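Local structure of thioredoxin family protein (Pseudomonas aeruginosa, 1Z6N) at residues D68-A79 and Y145-I155; M1-I10 and R95-L104. The protein is of unknown function but belongs to the thioredoxin family, which suggests a thiol-disulfide role, and can bind a magnesium ion. One frame throughout, in Å; residues are numbered along the deposited sequence.

Contact 1: residues D68-A79 and Y145-I155; sequences DCQINLAALDFA and YKAGDYLEHAI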
loop_
_atom_site.group_PDB
_atom_site.type_symbol
_atom_site.label_atom_id
_atom_site.label_comp_id
_atom_site.label_asym_id
_atom_site.label_seq_id
_atom_site.Cartn_x
_atom_site.Cartn_y
_atom_site.Cartn_z
ATOM N N ASP A 68 -4.982 -9.311 -2.065
ATOM C CA ASP A 68 -3.716 -8.677 -1.705
ATOM C C ASP A 68 -3.901 -7.164 -1.541
ATOM O O ASP A 68 -3.249 -6.550 -0.704
ATOM C CB ASP A 68 -2.635 -8.968 -2.745
ATOM C CG ASP A 68 -2.362 -10.437 -2.875
ATOM O OD1 ASP A 68 -1.916 -11.025 -1.871
ATOM O OD2 ASP A 68 -2.622 -11.010 -3.955
ATOM N N CYS A 69 -4.776 -6.563 -2.349
ATOM C CA CYS A 69 -5.120 -5.145 -2.166
ATOM C C CYS A 69 -5.924 -4.923 -0.892
ATOM O O CYS A 69 -5.658 -3.977 -0.147
ATOM C CB CYS A 69 -5.908 -4.611 -3.358
ATOM S SG CYS A 69 -4.906 -4.534 -4.865
ATOM N N GLN A 70 -6.912 -5.777 -0.637
ATOM C CA GLN A 70 -7.711 -5.625 0.585
ATOM C C GLN A 70 -6.827 -5.624 1.835
ATOM O O GLN A 70 -6.982 -4.786 2.728
ATOM C CB GLN A 70 -8.767 -6.727 0.692
ATOM C CG GLN A 70 -9.776 -6.715 -0.446
ATOM C CD GLN A 70 -10.490 -8.035 -0.589
ATOM O OE1 GLN A 70 -10.291 -8.962 0.219
ATOM N NE2 GLN A 70 -11.328 -8.144 -1.617
ATOM N N ILE A 71 -5.896 -6.572 1.876
ATOM C CA ILE A 71 -4.981 -6.747 3.011
ATOM C C ILE A 71 -4.021 -5.580 3.119
ATOM O O ILE A 71 -3.999 -4.872 4.116
ATOM C CB ILE A 71 -4.201 -8.058 2.878
ATOM C CG1 ILE A 71 -5.166 -9.250 2.998
ATOM C CG2 ILE A 71 -3.100 -8.155 3.944
ATOM C CD1 ILE A 71 -4.612 -10.576 2.467
ATOM N N ASN A 72 -3.188 -5.379 2.095
ATOM C CA ASN A 72 -2.093 -4.449 2.286
ATOM C C ASN A 72 -2.521 -3.001 2.248
ATOM O O ASN A 72 -1.903 -2.159 2.892
ATOM C CB ASN A 72 -0.975 -4.731 1.296
ATOM C CG ASN A 72 -0.414 -6.117 1.469
ATOM O OD1 ASN A 72 0.147 -6.443 2.516
ATOM N ND2 ASN A 72 -0.600 -6.958 0.453
ATOM N N LEU A 73 -3.581 -2.700 1.500
ATOM C CA LEU A 73 -4.049 -1.326 1.478
ATOM C C LEU A 73 -4.817 -0.963 2.750
ATOM O O LEU A 73 -4.740 0.185 3.185
ATOM C CB LEU A 73 -4.843 -1.017 0.209
ATOM C CG LEU A 73 -4.026 -1.219 -1.073
ATOM C CD1 LEU A 73 -4.884 -0.842 -2.300
ATOM C CD2 LEU A 73 -2.727 -0.411 -1.049
ATOM N N ALA A 74 -5.499 -1.933 3.369
ATOM C CA ALA A 74 -6.061 -1.665 4.707
ATOM C C ALA A 74 -4.937 -1.251 5.671
ATOM O O ALA A 74 -5.093 -0.326 6.476
ATOM C CB ALA A 74 -6.824 -2.875 5.241
ATOM N N ALA A 75 -3.801 -1.938 5.578
ATOM C CA ALA A 75 -2.659 -1.636 6.466
ATOM C C ALA A 75 -2.064 -0.263 6.163
ATOM O O ALA A 75 -1.798 0.524 7.084
ATOM C CB ALA A 75 -1.591 -2.731 6.370
ATOM N N LEU A 76 -1.844 0.025 4.882
ATOM C CA LEU A 76 -1.243 1.299 4.494
ATOM C C LEU A 76 -2.188 2.476 4.775
ATOM O O LEU A 76 -1.736 3.553 5.156
ATOM C CB LEU A 76 -0.747 1.276 3.040
ATOM C CG LEU A 76 0.418 0.300 2.788
ATOM C CD1 LEU A 76 0.795 0.316 1.316
ATOM C CD2 LEU A 76 1.644 0.629 3.665
ATOM N N ASP A 77 -3.487 2.258 4.630
ATOM C CA ASP A 77 -4.451 3.279 5.031
ATOM C C ASP A 77 -4.412 3.546 6.534
ATOM O O ASP A 77 -4.496 4.701 6.983
ATOM C CB ASP A 77 -5.859 2.892 4.601
ATOM C CG ASP A 77 -6.904 3.846 5.153
ATOM O OD1 ASP A 77 -6.958 4.997 4.660
ATOM O OD2 ASP A 77 -7.644 3.443 6.080
ATOM N N PHE A 78 -4.265 2.485 7.321
ATOM C CA PHE A 78 -4.122 2.651 8.770
ATOM C C PHE A 78 -2.914 3.541 9.073
ATOM O O PHE A 78 -3.008 4.470 9.878
ATOM C CB PHE A 78 -4.035 1.290 9.442
ATOM C CG PHE A 78 -3.946 1.346 10.942
ATOM C CD1 PHE A 78 -4.959 1.928 11.706
ATOM C CD2 PHE A 78 -2.868 0.770 11.596
ATOM C CE1 PHE A 78 -4.865 1.960 13.111
ATOM C CE2 PHE A 78 -2.777 0.794 12.996
ATOM C CZ PHE A 78 -3.778 1.390 13.738
ATOM N N ALA A 79 -1.803 3.304 8.374
ATOM C CA ALA A 79 -0.598 4.122 8.549
ATOM C C ALA A 79 -0.836 5.586 8.190
ATOM O O ALA A 79 -0.393 6.482 8.902
ATOM C CB ALA A 79 0.583 3.551 7.760
ATOM N N TYR A 145 -0.675 -14.938 6.150
ATOM C CA TYR A 145 -0.822 -13.687 5.418
ATOM C C TYR A 145 -2.278 -13.386 5.005
ATOM O O TYR A 145 -2.777 -12.285 5.266
ATOM C CB TYR A 145 0.108 -13.682 4.208
ATOM C CG TYR A 145 -0.247 -12.655 3.169
ATOM C CD1 TYR A 145 -0.016 -11.299 3.397
ATOM C CD2 TYR A 145 -0.811 -13.044 1.957
ATOM C CE1 TYR A 145 -0.344 -10.348 2.431
ATOM C CE2 TYR A 145 -1.141 -12.098 0.986
ATOM C CZ TYR A 145 -0.904 -10.756 1.238
ATOM O OH TYR A 145 -1.216 -9.811 0.279
ATOM N N LYS A 146 -2.945 -14.360 4.371
ATOM C CA LYS A 146 -4.336 -14.183 3.893
ATOM C C LYS A 146 -5.285 -13.981 5.073
ATOM O O LYS A 146 -6.377 -13.414 4.928
ATOM C CB LYS A 146 -4.797 -15.374 3.047
ATOM C CG LYS A 146 -4.217 -15.448 1.640
ATOM C CD LYS A 146 -4.607 -16.765 0.957
ATOM C CE LYS A 146 -3.853 -16.987 -0.350
ATOM N NZ LYS A 146 -4.073 -18.386 -0.830
ATOM N N ALA A 147 -4.853 -14.447 6.241
ATOM C CA ALA A 147 -5.554 -14.224 7.496
ATOM C C ALA A 147 -5.208 -12.897 8.188
ATOM O O ALA A 147 -5.743 -12.597 9.255
ATOM C CB ALA A 147 -5.322 -15.402 8.444
ATOM N N GLY A 148 -4.298 -12.109 7.612
ATOM C CA GLY A 148 -3.938 -10.823 8.211
ATOM C C GLY A 148 -2.778 -10.779 9.203
ATOM O O GLY A 148 -2.562 -9.768 9.879
ATOM N N ASP A 149 -1.990 -11.842 9.275
ATOM C CA ASP A 149 -0.926 -11.872 10.273
ATOM C C ASP A 149 0.308 -11.022 9.918
ATOM O O ASP A 149 1.213 -10.874 10.740
ATOM C CB ASP A 149 -0.538 -13.317 10.617
ATOM C CG ASP A 149 -1.674 -14.090 11.289
ATOM O OD1 ASP A 149 -2.638 -13.466 11.778
ATOM O OD2 ASP A 149 -1.590 -15.334 11.334
ATOM N N TYR A 150 0.328 -10.454 8.710
ATOM C CA TYR A 150 1.463 -9.646 8.249
ATOM C C TYR A 150 1.058 -8.218 7.860
ATOM O O TYR A 150 1.742 -7.573 7.057
ATOM C CB TYR A 150 2.154 -10.318 7.061
ATOM C CG TYR A 150 2.881 -11.601 7.377
ATOM C CD1 TYR A 150 2.214 -12.821 7.370
ATOM C CD2 TYR A 150 4.251 -11.595 7.640
ATOM C CE1 TYR A 150 2.874 -14.003 7.628
ATOM C CE2 TYR A 150 4.934 -12.782 7.910
ATOM C CZ TYR A 150 4.238 -13.982 7.910
ATOM O OH TYR A 150 4.910 -15.152 8.174
ATOM N N LEU A 151 -0.035 -7.713 8.438
ATOM C CA LEU A 151 -0.453 -6.335 8.166
ATOM C C LEU A 151 0.598 -5.314 8.564
ATOM O O LEU A 151 0.884 -4.391 7.799
ATOM C CB LEU A 151 -1.775 -5.996 8.858
ATOM C CG LEU A 151 -3.057 -6.518 8.226
ATOM C CD1 LEU A 151 -3.509 -5.711 7.049
ATOM C CD2 LEU A 151 -2.938 -7.943 7.826
ATOM N N GLU A 152 1.186 -5.475 9.748
ATOM C CA GLU A 152 2.202 -4.535 10.200
ATOM C C GLU A 152 3.405 -4.504 9.234
ATOM O O GLU A 152 4.042 -3.459 9.057
ATOM C CB GLU A 152 2.678 -4.892 11.603
ATOM C CG GLU A 152 3.439 -6.196 11.665
ATOM C CD GLU A 152 3.702 -6.656 13.081
ATOM O OE1 GLU A 152 2.762 -6.622 13.909
ATOM O OE2 GLU A 152 4.849 -7.063 13.357
ATOM N N HIS A 153 3.688 -5.650 8.613
ATOM C CA HIS A 153 4.845 -5.777 7.710
ATOM C C HIS A 153 4.706 -4.942 6.439
ATOM O O HIS A 153 5.725 -4.475 5.892
ATOM C CB HIS A 153 5.094 -7.242 7.330
ATOM C CG HIS A 153 5.316 -8.144 8.502
ATOM N ND1 HIS A 153 4.306 -8.484 9.378
ATOM C CD2 HIS A 153 6.423 -8.794 8.933
ATOM C CE1 HIS A 153 4.785 -9.296 10.304
ATOM N NE2 HIS A 153 6.067 -9.505 10.054
ATOM N N ALA A 154 3.473 -4.753 5.962
ATOM C CA ALA A 154 3.259 -3.899 4.798
ATOM C C ALA A 154 3.691 -2.474 5.153
ATOM O O ALA A 154 4.363 -1.800 4.360
ATOM C CB ALA A 154 1.781 -3.934 4.365
ATOM N N ILE A 155 3.326 -2.036 6.357
ATOM C CA ILE A 155 3.707 -0.718 6.852
ATOM C C ILE A 155 5.221 -0.616 7.007
ATOM O O ILE A 155 5.831 0.365 6.561
ATOM C CB ILE A 155 3.009 -0.384 8.190
ATOM C CG1 ILE A 155 1.476 -0.375 8.009
ATOM C CG2 ILE A 155 3.497 0.956 8.729
ATOM C CD1 ILE A 155 0.695 -0.308 9.337
HETATM O O HOH W 1 0.068 -7.986 4.873
#
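Ile71 CG2 fits between Tyr145 CE1 and Leu151 CD2, whose residues flank the Schellman motif at Gly148, and so packs the joint between two helices onto helix 67-82. In this thioredoxin-type fold that helix begins near a CxxC sequence that includes Cys69, consistent with the family. The contact shows how a dense helix crossing can grade toward solvent at its margins. Its tight part lies where the short axes of 68-79 and 151-155 approach to 8.2 Å, crossing at -61°. Small residues permit this: Ala75 CB sits 3.3 Å from Leu151 O and 4.1 Å from Ala154 CB, while CG1 of Ile155 touches Ala75 O and its CG2 meets Ala79 CB. Looser ground lies at the ends, where Phe78 meets Ile155 CD1 with its ring edge and Lys146 sets its CA against Ile71 CD1, its side chain leading away.

Tyr145 CG is anti to the backbone N (chi1 162°), which carries the ring to the helix. Ile71 CD1 makes a CH-pi contact over one face, 4.2 Å from the Tyr145 ring centroid. Tyr145 OH donates to Asp68 OD1 (2.6 Å), which accepts through its anti lone pair and also pairs with Arg130. Tyr145 OH accepts from Asn72 ND2 at 2.9 Å, lying 27° out of the amide plane. A water donates to Asn72 OD1 and, weakly, to Tyr150 O.

Contact 2: residues M1-I10 and R95-L104; sequences MASYAELFDI and RAEDDLRQRL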
loop_
_atom_site.group_PDB
_atom_site.type_symbol
_atom_site.label_atom_id
_atom_site.label_comp_id
_atom_site.label_asym_id
_atom_site.label_seq_id
_atom_site.Cartn_x
_atom_site.Cartn_y
_atom_site.Cartn_z
ATOM N N MET A 1 3.122 9.998 -21.852
ATOM C CA MET A 1 3.422 9.374 -20.516
ATOM C C MET A 1 2.969 10.338 -19.419
ATOM O O MET A 1 3.545 11.423 -19.282
ATOM C CB MET A 1 4.941 9.098 -20.421
ATOM C CG MET A 1 5.438 8.403 -19.145
ATOM S SD MET A 1 7.254 8.239 -19.033
ATOM C CE MET A 1 7.723 9.920 -18.725
ATOM N N ALA A 2 1.933 9.971 -18.654
ATOM C CA ALA A 2 1.462 10.858 -17.576
ATOM C C ALA A 2 2.536 10.967 -16.494
ATOM O O ALA A 2 3.215 9.979 -16.213
ATOM C CB ALA A 2 0.149 10.353 -16.975
ATOM N N SER A 3 2.697 12.152 -15.900
ATOM C CA SER A 3 3.644 12.297 -14.786
ATOM C C SER A 3 3.080 11.580 -13.554
ATOM O O SER A 3 1.872 11.324 -13.462
ATOM C CB SER A 3 3.897 13.767 -14.452
ATOM O OG SER A 3 2.700 14.346 -13.923
ATOM N N TYR A 4 3.939 11.275 -12.586
ATOM C CA TYR A 4 3.444 10.727 -11.327
ATOM C C TYR A 4 2.475 11.698 -10.642
ATOM O O TYR A 4 1.498 11.273 -10.008
ATOM C CB TYR A 4 4.589 10.396 -10.373
ATOM C CG TYR A 4 5.435 9.231 -10.832
ATOM C CD1 TYR A 4 4.858 8.022 -11.178
ATOM C CD2 TYR A 4 6.818 9.340 -10.900
ATOM C CE1 TYR A 4 5.629 6.936 -11.592
ATOM C CE2 TYR A 4 7.609 8.261 -11.310
ATOM C CZ TYR A 4 7.006 7.060 -11.652
ATOM O OH TYR A 4 7.756 5.987 -12.070
ATOM N N ALA A 5 2.740 12.998 -10.761
ATOM C CA ALA A 5 1.835 14.007 -10.178
ATOM C C ALA A 5 0.456 13.925 -10.815
ATOM O O ALA A 5 -0.549 13.956 -10.112
ATOM C CB ALA A 5 2.429 15.410 -10.318
ATOM N N GLU A 6 0.419 13.778 -12.139
ATOM C CA GLU A 6 -0.846 13.658 -12.869
ATOM C C GLU A 6 -1.613 12.393 -12.475
ATOM O O GLU A 6 -2.836 12.423 -12.263
ATOM C CB GLU A 6 -0.605 13.701 -14.386
ATOM C CG GLU A 6 -0.216 15.095 -14.856
ATOM C CD GLU A 6 0.199 15.169 -16.309
ATOM O OE1 GLU A 6 0.692 14.168 -16.878
ATOM O OE2 GLU A 6 0.051 16.270 -16.891
ATOM N N LEU A 7 -0.895 11.277 -12.360
ATOM C CA LEU A 7 -1.523 10.023 -11.948
ATOM C C LEU A 7 -1.989 10.083 -10.509
ATOM O O LEU A 7 -3.106 9.664 -10.187
ATOM C CB LEU A 7 -0.542 8.856 -12.095
ATOM C CG LEU A 7 -0.160 8.551 -13.550
ATOM C CD1 LEU A 7 0.986 7.551 -13.605
ATOM C CD2 LEU A 7 -1.389 8.003 -14.313
ATOM N N PHE A 8 -1.151 10.619 -9.624
ATOM C CA PHE A 8 -1.580 10.777 -8.224
ATOM C C PHE A 8 -2.852 11.629 -8.089
ATOM O O PHE A 8 -3.778 11.313 -7.312
ATOM C CB PHE A 8 -0.435 11.357 -7.376
ATOM C CG PHE A 8 -0.688 11.275 -5.895
ATOM C CD1 PHE A 8 -0.331 10.135 -5.178
ATOM C CD2 PHE A 8 -1.291 12.332 -5.220
ATOM C CE1 PHE A 8 -0.582 10.034 -3.814
ATOM C CE2 PHE A 8 -1.528 12.237 -3.848
ATOM C CZ PHE A 8 -1.178 11.082 -3.152
ATOM N N ASP A 9 -2.906 12.686 -8.892
ATOM C CA ASP A 9 -4.035 13.618 -8.861
ATOM C C ASP A 9 -5.358 12.940 -9.257
ATOM O O ASP A 9 -6.423 13.324 -8.749
ATOM C CB ASP A 9 -3.741 14.801 -9.765
ATOM C CG ASP A 9 -4.808 15.845 -9.699
ATOM O OD1 ASP A 9 -4.941 16.484 -8.626
ATOM O OD2 ASP A 9 -5.522 16.021 -10.717
ATOM N N ILE A 10 -5.315 11.946 -10.150
ATOM C CA ILE A 10 -6.558 11.274 -10.559
ATOM C C ILE A 10 -6.849 9.986 -9.771
ATOM O O ILE A 10 -7.930 9.401 -9.886
ATOM C CB ILE A 10 -6.644 10.995 -12.089
ATOM C CG1 ILE A 10 -5.530 10.034 -12.544
ATOM C CG2 ILE A 10 -6.664 12.319 -12.875
ATOM C CD1 ILE A 10 -5.873 9.300 -13.828
ATOM N N ARG A 95 -4.831 1.038 -15.651
ATOM C CA ARG A 95 -4.073 2.252 -15.882
ATOM C C ARG A 95 -2.573 2.017 -15.647
ATOM O O ARG A 95 -1.723 2.576 -16.381
ATOM C CB ARG A 95 -4.571 3.398 -15.022
ATOM C CG ARG A 95 -3.885 4.712 -15.452
ATOM C CD ARG A 95 -4.524 5.921 -14.834
ATOM N NE ARG A 95 -5.850 6.240 -15.354
ATOM C CZ ARG A 95 -6.110 6.941 -16.464
ATOM N NH1 ARG A 95 -5.122 7.366 -17.239
ATOM N NH2 ARG A 95 -7.379 7.243 -16.756
ATOM N N ALA A 96 -2.232 1.232 -14.623
ATOM C CA ALA A 96 -0.825 0.905 -14.404
ATOM C C ALA A 96 -0.284 0.103 -15.595
ATOM O O ALA A 96 0.873 0.292 -16.012
ATOM C CB ALA A 96 -0.661 0.127 -13.133
ATOM N N GLU A 97 -1.106 -0.782 -16.167
ATOM C CA GLU A 97 -0.655 -1.534 -17.353
ATOM C C GLU A 97 -0.381 -0.590 -18.512
ATOM O O GLU A 97 0.620 -0.746 -19.235
ATOM C CB GLU A 97 -1.689 -2.583 -17.765
ATOM C CG GLU A 97 -1.775 -3.724 -16.777
ATOM C CD GLU A 97 -2.970 -4.641 -17.000
ATOM O OE1 GLU A 97 -3.951 -4.222 -17.650
ATOM O OE2 GLU A 97 -2.919 -5.785 -16.510
ATOM N N ASP A 98 -1.266 0.389 -18.687
ATOM C CA ASP A 98 -1.138 1.306 -19.815
ATOM C C ASP A 98 -0.011 2.309 -19.636
ATOM O O ASP A 98 0.674 2.628 -20.623
ATOM C CB ASP A 98 -2.462 2.035 -20.058
ATOM C CG ASP A 98 -2.399 2.970 -21.252
ATOM O OD1 ASP A 98 -2.292 2.457 -22.375
ATOM O OD2 ASP A 98 -2.476 4.196 -21.035
ATOM N N ASP A 99 0.211 2.791 -18.412
ATOM C CA ASP A 99 1.104 3.939 -18.233
ATOM C C ASP A 99 2.261 3.765 -17.265
ATOM O O ASP A 99 3.085 4.681 -17.146
ATOM C CB ASP A 99 0.326 5.189 -17.858
ATOM C CG ASP A 99 0.707 6.387 -18.706
ATOM O OD1 ASP A 99 1.584 6.286 -19.614
ATOM O OD2 ASP A 99 0.081 7.431 -18.471
ATOM N N LEU A 100 2.343 2.621 -16.585
ATOM C CA LEU A 100 3.447 2.399 -15.650
ATOM C C LEU A 100 4.338 1.215 -16.007
ATOM O O LEU A 100 5.509 1.190 -15.624
ATOM C CB LEU A 100 2.925 2.205 -14.220
ATOM C CG LEU A 100 2.341 3.444 -13.549
ATOM C CD1 LEU A 100 1.746 3.072 -12.203
ATOM C CD2 LEU A 100 3.430 4.539 -13.413
ATOM N N ARG A 101 3.789 0.222 -16.705
ATOM C CA ARG A 101 4.516 -1.044 -16.866
ATOM C C ARG A 101 5.887 -0.850 -17.516
ATOM O O ARG A 101 6.904 -1.302 -16.986
ATOM C CB ARG A 101 3.660 -2.075 -17.613
ATOM C CG ARG A 101 4.105 -3.517 -17.367
ATOM C CD ARG A 101 3.529 -4.450 -18.418
ATOM N NE ARG A 101 4.130 -4.186 -19.717
ATOM C CZ ARG A 101 3.669 -4.636 -20.877
ATOM N NH1 ARG A 101 2.553 -5.366 -20.916
ATOM N NH2 ARG A 101 4.325 -4.339 -22.001
ATOM N N GLN A 102 5.919 -0.149 -18.638
ATOM C CA GLN A 102 7.180 0.020 -19.371
ATOM C C GLN A 102 8.113 0.979 -18.642
ATOM O O GLN A 102 9.321 0.758 -18.579
ATOM C CB GLN A 102 6.920 0.455 -20.807
ATOM C CG GLN A 102 6.291 -0.645 -21.680
ATOM C CD GLN A 102 7.315 -1.622 -22.258
ATOM O OE1 GLN A 102 7.402 -1.796 -23.473
ATOM N NE2 GLN A 102 8.083 -2.274 -21.385
ATOM N N ARG A 103 7.538 2.032 -18.079
ATOM C CA ARG A 103 8.272 2.999 -17.286
ATOM C C ARG A 103 9.055 2.330 -16.124
ATOM O O ARG A 103 10.195 2.697 -15.810
ATOM C CB ARG A 103 7.258 3.999 -16.745
ATOM C CG ARG A 103 7.875 5.111 -16.013
ATOM C CD ARG A 103 6.786 5.989 -15.438
ATOM N NE ARG A 103 7.418 7.238 -15.060
ATOM C CZ ARG A 103 6.815 8.422 -15.019
ATOM N NH1 ARG A 103 5.519 8.549 -15.332
ATOM N NH2 ARG A 103 7.528 9.482 -14.653
ATOM N N LEU A 104 8.437 1.324 -15.525
ATOM C CA LEU A 104 8.989 0.624 -14.374
ATOM C C LEU A 104 9.703 -0.658 -14.761
ATOM O O LEU A 104 10.162 -1.381 -13.873
ATOM C CB LEU A 104 7.857 0.270 -13.390
ATOM C CG LEU A 104 7.120 1.469 -12.777
ATOM C CD1 LEU A 104 5.861 1.010 -12.037
ATOM C CD2 LEU A 104 8.017 2.312 -11.842
HETATM O O HOH W 2 6.766 11.991 -13.432
#
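A capping box opens helix 4-10, and just beside it Tyr4 stacks with Arg103, a worked example of side chains joining helices whose backbones stand well apart. The segment axes of 4-10 and 95-99 run nearly antiparallel, at 165°, and come no closer than 12.8 Å. In the box, Ser3 OG accepts from Glu6 N while Glu6 OE1 accepts from Ser3 N.

Arg103 is the central piece. Its chi1 of -175° points CG opposite the amide nitrogen and the chain stays extended as far as NE, which delivers the guanidinium across the gap. There it lies flat on Tyr4, the planes 20° apart and Arg103 CZ 3.8 Å from the Tyr4 ring centroid, a cation-pi stack displaced toward the ring's rim. Met1 SD covers the opposite face, so the cation is sandwiched between sulfur and ring. In the guanidinium plane, Arg103 NH1 gives a weak hydrogen bond to Ala2 O, 2.9 Å away. A water accepts from both Arg103 NH2 and Tyr4 N.

Next to this, Ala2 N donates to Asp99 OD2 over 3.1 Å, meeting the carboxylate from above its plane. Beneath the polar layer, Leu100 CD2 touches the edge of the Tyr4 ring at CE1 (3.7 Å) and also Leu7 CD1. Leu59 and Leu115 of the central sheet touch Tyr4. At the outer end, Ile10 CD1 rests over one face of the Arg95 guanidinium, 3.4 Å from Arg95 NE.

With the Tyr4 ring on one face, Met1 SD on the other, and a weak bond and a water at its nitrogens, the Arg103 guanidinium is probably limited in rotation, although Met1 and Arg103 also touch a crystal neighbour. Asp99, near the terminal amine of Met1 yet beyond salt-bridge range, probably adds a modest electrostatic pull on the arm.

The two contacts lie on opposite sides of the chain's centre, their nearest atoms about 10 Å apart, and share no helix. Contact 1 is largely buried and brings the last two helices of the chain onto helix 67-82; contact 2 is only partly buried, fastening the N-terminal helix beside helix 93-99 and the turn after it. Chemistry follows place. In contact 1, alanines allow close backbone approach and the polar atoms gather round one tyrosine hydroxyl. In contact 2, long side chains span a wider gap, and a tyrosine offers its ring face to a cation instead. Contact 1 thus illustrates core helix packing, and contact 2 a surface clasp.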